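Local coordinates for protein phosphoglycerate oxidoreductase (Rhizobium etli, PDB 4HY3) that probably reduces glyoxylate and hydroxypyruvate with NAD(P)H, as a member of the D-isomer specific 2-hydroxyacid dehydrogenase family, at residues A288-P293 and S312-G317; I234-A239 and F262-R267. One frame throughout, in Å; residues are numbered along the deposited sequence.

Contact 1 (A288-P293 and S312-G317)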
loop_
_atom_site.group_PDB
_atom_site.type_symbol
_atom_site.label_atom_id
_atom_site.label_comp_id
_atom_site.label_asym_id
_atom_site.label_seq_id
_atom_site.Cartn_x
_atom_site.Cartn_y
_atom_site.Cartn_z
ATOM N N ALA A 288 -20.326 -1.564 -20.662
ATOM C CA ALA A 288 -21.058 -2.472 -19.769
ATOM C C ALA A 288 -21.792 -1.656 -18.746
ATOM O O ALA A 288 -21.199 -0.797 -18.115
ATOM C CB ALA A 288 -20.122 -3.419 -19.051
ATOM N N SER A 289 -23.077 -1.924 -18.587
ATOM C CA SER A 289 -23.844 -1.310 -17.525
ATOM C C SER A 289 -24.518 -2.387 -16.687
ATOM O O SER A 289 -24.731 -3.504 -17.176
ATOM C CB SER A 289 -24.909 -0.365 -18.083
ATOM O OG SER A 289 -25.729 0.136 -17.027
ATOM N N ASP A 290 -24.854 -2.022 -15.444
ATOM C CA ASP A 290 -25.667 -2.841 -14.549
ATOM C C ASP A 290 -27.032 -2.234 -14.350
ATOM O O ASP A 290 -27.908 -2.839 -13.753
ATOM C CB ASP A 290 -24.998 -3.034 -13.177
ATOM C CG ASP A 290 -25.667 -4.138 -12.355
ATOM O OD1 ASP A 290 -25.697 -5.324 -12.789
ATOM O OD2 ASP A 290 -26.192 -3.811 -11.281
ATOM N N VAL A 291 -27.218 -1.026 -14.846
ATOM C CA VAL A 291 -28.496 -0.363 -14.673
ATOM C C VAL A 291 -29.043 0.045 -16.042
ATOM O O VAL A 291 -28.285 0.205 -16.996
ATOM C CB VAL A 291 -28.372 0.802 -13.662
ATOM C CG1 VAL A 291 -27.519 1.923 -14.246
ATOM C CG2 VAL A 291 -29.748 1.305 -13.204
ATOM N N TYR A 292 -30.361 0.157 -16.147
ATOM C CA TYR A 292 -31.022 0.345 -17.443
ATOM C C TYR A 292 -32.183 1.322 -17.316
ATOM O O TYR A 292 -32.710 1.495 -16.217
ATOM C CB TYR A 292 -31.484 -1.001 -18.000
ATOM C CG TYR A 292 -30.312 -1.848 -18.329
ATOM C CD1 TYR A 292 -29.716 -1.775 -19.571
ATOM C CD2 TYR A 292 -29.749 -2.683 -17.378
ATOM C CE1 TYR A 292 -28.594 -2.533 -19.870
ATOM C CE2 TYR A 292 -28.629 -3.434 -17.663
ATOM C CZ TYR A 292 -28.060 -3.345 -18.907
ATOM O OH TYR A 292 -26.960 -4.086 -19.191
ATOM N N PRO A 293 -32.584 1.965 -18.431
ATOM C CA PRO A 293 -33.611 3.006 -18.349
ATOM C C PRO A 293 -34.939 2.464 -17.846
ATOM O O PRO A 293 -35.734 3.224 -17.291
ATOM C CB PRO A 293 -33.747 3.495 -19.790
ATOM C CG PRO A 293 -33.304 2.341 -20.627
ATOM C CD PRO A 293 -32.243 1.631 -19.829
ATOM N N SER A 312 -25.795 -6.812 -17.377
ATOM C CA SER A 312 -25.883 -7.210 -15.974
ATOM C C SER A 312 -27.208 -6.701 -15.370
ATOM O O SER A 312 -27.411 -5.488 -15.243
ATOM C CB SER A 312 -24.682 -6.632 -15.210
ATOM O OG SER A 312 -24.279 -7.475 -14.152
ATOM N N ALA A 313 -28.093 -7.626 -14.986
ATOM C CA ALA A 313 -29.452 -7.306 -14.551
ATOM C C ALA A 313 -29.620 -6.654 -13.155
ATOM O O ALA A 313 -30.231 -7.246 -12.250
ATOM C CB ALA A 313 -30.318 -8.541 -14.669
ATOM N N HIS A 314 -29.101 -5.428 -13.004
ATOM C CA HIS A 314 -29.157 -4.640 -11.753
ATOM C C HIS A 314 -28.836 -5.462 -10.522
ATOM O O HIS A 314 -29.571 -5.481 -9.531
ATOM C CB HIS A 314 -30.496 -3.905 -11.641
ATOM C CG HIS A 314 -30.442 -2.627 -10.839
ATOM N ND1 HIS A 314 -29.529 -2.409 -9.862
ATOM C CD2 HIS A 314 -31.258 -1.503 -10.868
ATOM C CE1 HIS A 314 -29.737 -1.191 -9.314
ATOM N NE2 HIS A 314 -30.791 -0.632 -9.940
ATOM N N ARG A 315 -27.699 -6.132 -10.568
ATOM C CA ARG A 315 -27.321 -7.056 -9.510
ATOM C C ARG A 315 -25.917 -6.796 -8.998
ATOM O O ARG A 315 -25.259 -7.707 -8.502
ATOM C CB ARG A 315 -27.370 -8.464 -10.061
ATOM C CG ARG A 315 -26.379 -8.664 -11.192
ATOM C CD ARG A 315 -26.739 -9.806 -12.111
ATOM N NE ARG A 315 -25.497 -10.485 -12.411
ATOM C CZ ARG A 315 -25.180 -11.674 -11.930
ATOM N NH1 ARG A 315 -26.059 -12.328 -11.176
ATOM N NH2 ARG A 315 -23.997 -12.207 -12.227
ATOM N N ALA A 316 -25.444 -5.567 -9.118
ATOM C CA ALA A 316 -24.085 -5.266 -8.718
ATOM C C ALA A 316 -23.941 -5.259 -7.195
ATOM O O ALA A 316 -22.860 -5.523 -6.675
ATOM C CB ALA A 316 -23.629 -3.943 -9.320
ATOM N N GLY A 317 -25.028 -4.962 -6.487
ATOM C CA GLY A 317 -24.969 -4.748 -5.031
ATOM C C GLY A 317 -25.714 -5.729 -4.130
ATOM O O GLY A 317 -25.319 -5.910 -3.000
#

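Contact 2 (I234-A239 and F262-R267)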
loop_
_atom_site.group_PDB
_atom_site.type_symbol
_atom_site.label_atom_id
_atom_site.label_comp_id
_atom_site.label_asym_id
_atom_site.label_seq_id
_atom_site.Cartn_x
_atom_site.Cartn_y
_atom_site.Cartn_z
ATOM N N ILE A 234 -13.647 4.611 -18.024
ATOM C CA ILE A 234 -14.515 5.583 -17.380
ATOM C C ILE A 234 -15.594 4.813 -16.653
ATOM O O ILE A 234 -16.323 4.038 -17.283
ATOM C CB ILE A 234 -15.187 6.521 -18.419
ATOM C CG1 ILE A 234 -14.123 7.259 -19.235
ATOM C CG2 ILE A 234 -16.170 7.497 -17.773
ATOM C CD1 ILE A 234 -14.541 7.408 -20.674
ATOM N N PHE A 235 -15.687 5.049 -15.339
ATOM C CA PHE A 235 -16.720 4.477 -14.487
ATOM C C PHE A 235 -17.698 5.570 -14.027
ATOM O O PHE A 235 -17.267 6.574 -13.447
ATOM C CB PHE A 235 -16.080 3.864 -13.225
ATOM C CG PHE A 235 -15.153 2.699 -13.484
ATOM C CD1 PHE A 235 -15.634 1.385 -13.451
ATOM C CD2 PHE A 235 -13.797 2.909 -13.738
ATOM C CE1 PHE A 235 -14.776 0.306 -13.669
ATOM C CE2 PHE A 235 -12.943 1.840 -13.967
ATOM C CZ PHE A 235 -13.426 0.535 -13.934
ATOM N N VAL A 236 -18.998 5.378 -14.268
ATOM C CA VAL A 236 -20.063 6.200 -13.648
ATOM C C VAL A 236 -20.585 5.554 -12.333
ATOM O O VAL A 236 -21.116 4.430 -12.316
ATOM C CB VAL A 236 -21.264 6.432 -14.585
ATOM C CG1 VAL A 236 -22.108 7.573 -14.039
ATOM C CG2 VAL A 236 -20.816 6.704 -16.024
ATOM N N VAL A 237 -20.493 6.305 -11.246
ATOM C CA VAL A 237 -20.417 5.703 -9.935
ATOM C C VAL A 237 -21.311 6.376 -8.872
ATOM O O VAL A 237 -21.719 5.737 -7.887
ATOM C CB VAL A 237 -18.926 5.625 -9.563
ATOM C CG1 VAL A 237 -18.637 6.013 -8.138
ATOM C CG2 VAL A 237 -18.422 4.251 -9.872
ATOM N N ALA A 238 -21.629 7.652 -9.099
ATOM C CA ALA A 238 -22.555 8.423 -8.264
ATOM C C ALA A 238 -23.252 9.463 -9.125
ATOM O O ALA A 238 -22.722 9.874 -10.165
ATOM C CB ALA A 238 -21.825 9.099 -7.116
ATOM N N ALA A 239 -24.451 9.868 -8.695
ATOM C CA ALA A 239 -25.171 11.009 -9.290
ATOM C C ALA A 239 -24.545 12.309 -8.768
ATOM O O ALA A 239 -23.894 12.305 -7.701
ATOM C CB ALA A 239 -26.660 10.948 -8.957
ATOM N N PHE A 262 -16.385 2.217 -21.136
ATOM C CA PHE A 262 -17.367 2.993 -20.379
ATOM C C PHE A 262 -18.267 2.091 -19.529
ATOM O O PHE A 262 -19.033 1.271 -20.053
ATOM C CB PHE A 262 -18.219 3.844 -21.336
ATOM C CG PHE A 262 -19.366 4.542 -20.678
ATOM C CD1 PHE A 262 -19.222 5.844 -20.212
ATOM C CD2 PHE A 262 -20.591 3.900 -20.524
ATOM C CE1 PHE A 262 -20.287 6.504 -19.603
ATOM C CE2 PHE A 262 -21.662 4.545 -19.917
ATOM C CZ PHE A 262 -21.514 5.854 -19.460
ATOM N N ILE A 263 -18.201 2.284 -18.217
ATOM C CA ILE A 263 -18.810 1.344 -17.295
ATOM C C ILE A 263 -19.833 2.005 -16.367
ATOM O O ILE A 263 -19.493 2.827 -15.518
ATOM C CB ILE A 263 -17.710 0.579 -16.523
ATOM C CG1 ILE A 263 -16.749 -0.098 -17.514
ATOM C CG2 ILE A 263 -18.316 -0.453 -15.590
ATOM C CD1 ILE A 263 -15.337 -0.251 -17.008
ATOM N N LEU A 264 -21.093 1.635 -16.541
ATOM C CA LEU A 264 -22.205 2.292 -15.852
ATOM C C LEU A 264 -22.706 1.508 -14.615
ATOM O O LEU A 264 -23.316 0.430 -14.745
ATOM C CB LEU A 264 -23.347 2.510 -16.838
ATOM C CG LEU A 264 -24.556 3.254 -16.313
ATOM C CD1 LEU A 264 -24.152 4.663 -15.903
ATOM C CD2 LEU A 264 -25.650 3.262 -17.377
ATOM N N LEU A 265 -22.482 2.070 -13.427
ATOM C CA LEU A 265 -22.741 1.343 -12.197
ATOM C C LEU A 265 -23.849 1.929 -11.353
ATOM O O LEU A 265 -24.390 1.253 -10.489
ATOM C CB LEU A 265 -21.454 1.221 -11.363
ATOM C CG LEU A 265 -20.337 0.448 -12.055
ATOM C CD1 LEU A 265 -18.982 0.663 -11.406
ATOM C CD2 LEU A 265 -20.697 -1.027 -12.159
ATOM N N SER A 266 -24.190 3.185 -11.578
ATOM C CA SER A 266 -25.236 3.805 -10.778
ATOM C C SER A 266 -26.096 4.682 -11.654
ATOM O O SER A 266 -25.566 5.494 -12.420
ATOM C CB SER A 266 -24.604 4.688 -9.722
ATOM O OG SER A 266 -23.830 5.708 -10.354
ATOM N N ARG A 267 -27.412 4.521 -11.545
ATOM C CA ARG A 267 -28.336 5.529 -12.029
ATOM C C ARG A 267 -28.306 5.591 -13.561
ATOM O O ARG A 267 -27.399 6.183 -14.153
ATOM C CB ARG A 267 -27.957 6.886 -11.392
ATOM C CG ARG A 267 -29.105 7.805 -11.008
ATOM C CD ARG A 267 -29.948 7.289 -9.849
ATOM N NE ARG A 267 -31.229 8.003 -9.770
ATOM C CZ ARG A 267 -32.424 7.429 -9.855
ATOM N NH1 ARG A 267 -32.522 6.119 -10.009
ATOM N NH2 ARG A 267 -33.525 8.167 -9.786
#

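Contact 1 (A288-P293 and S312-G317)
The carboxylate of D290 is held by the loop S312-G317. The amide N of R315 gives the straightest bond, to D290 OD1 at 3.1 Å with an N-H...O angle of 168°. It meets the syn lone pair of that oxygen. S312 OG also donates to D290 OD1, weakly, at 2.9 Å. The other oxygen, D290 OD2, takes the N-H of A316 at 2.9 Å. This donor comes from above the carboxylate plane, 44° out of it. D290 CG stands anti to the backbone N (chi1 -167°), and this turns the carboxylate into the bend of the loop. Its backbone takes part too: D290 O accepts a weak bond from H314 N. A313 is the centre of an inverse gamma turn, closed by a bond from H314 N to S312 O of 2.8 Å.

Y292 OH receives a weak bond from S312 N at 3.5 Å. Y292 CE2, at the ring edge, lies 3.4 Å from S312 O, near the ring plane. V291 lies alongside the H314 side chain. S289 OG donates to V291 O at 2.6 Å, spanning D290. A316 CB rests by D290 OD2 and packs on V134 and I137 of helix 131-147. The Y292 ring also meets the ring of F156 of the second subunit.

D290 follows strand 286-289 at the C-terminal end of the parallel sheet of the Rossmann-type NAD-binding domain. Its buried carboxylate is answered in this contact by backbone N-H groups and a hydroxyl, which probably helps hold the loop between strand 309-311 and helix 320-338 in place.

Contact 2 (I234-A239 and F262-R267)
V236 O is gripped by two successive amides. L265 N donates to V236 O at 2.9 Å, in the carbonyl plane. S266 N adds a weak bond to V236 O at 3.4 Å, just past strand 261-264. I263 N bonds to I234 O at 2.7 Å, and V236 N bonds to I263 O at 2.9 Å. The strands run parallel, with their axes 4.8 Å apart at an angle of 15°.

F235 and I263 point to one face of the sheet, against A142 of helix 131-147. F235 CG is anti to the carbonyl carbon (chi1 -64°), and the ring lies beside I263, with CE1 3.4 Å from I263 CD1. L265 CD1 sits at the edge of the same ring. A serine in place of F235 would probably open a gap beside I263 and L265 and leave I263 CD1 without its main partner across the contact.

I234, V236, F262 and L264 share the other face. V236 CG2 meets the F262 ring at CZ, 3.6 Å away, and V236 CB meets L264 CD1. V237 leans on L187 and L191 of helix 186-195. These are neighbouring central strands of the parallel sheet of a Rossmann-type nucleotide-binding domain, consistent with NAD binding.

How the contacts relate
Along the chain the two contacts follow in series, without nesting or crossing. Contact 2 comes first. It pairs strand 233-236 with strand 261-264 and closes a connection of 22 residues that carries helix 250-254. The chain then runs through helix 273-281 to strand 286-289. Contact 1 closes the next connection, an 18-residue excursion without helix, before the chain enters helix 320-338. The two contacts meet in the parallel sheet, where strands 261-264 and 286-289 are neighbours. L264 N probably bonds to A288 O, and D290 N to L264 O. V291 CG1 packs on R267 N. Together they join consecutive strand ends at the C-terminal edge of the sheet, and contact 1 alone extends to the second subunit.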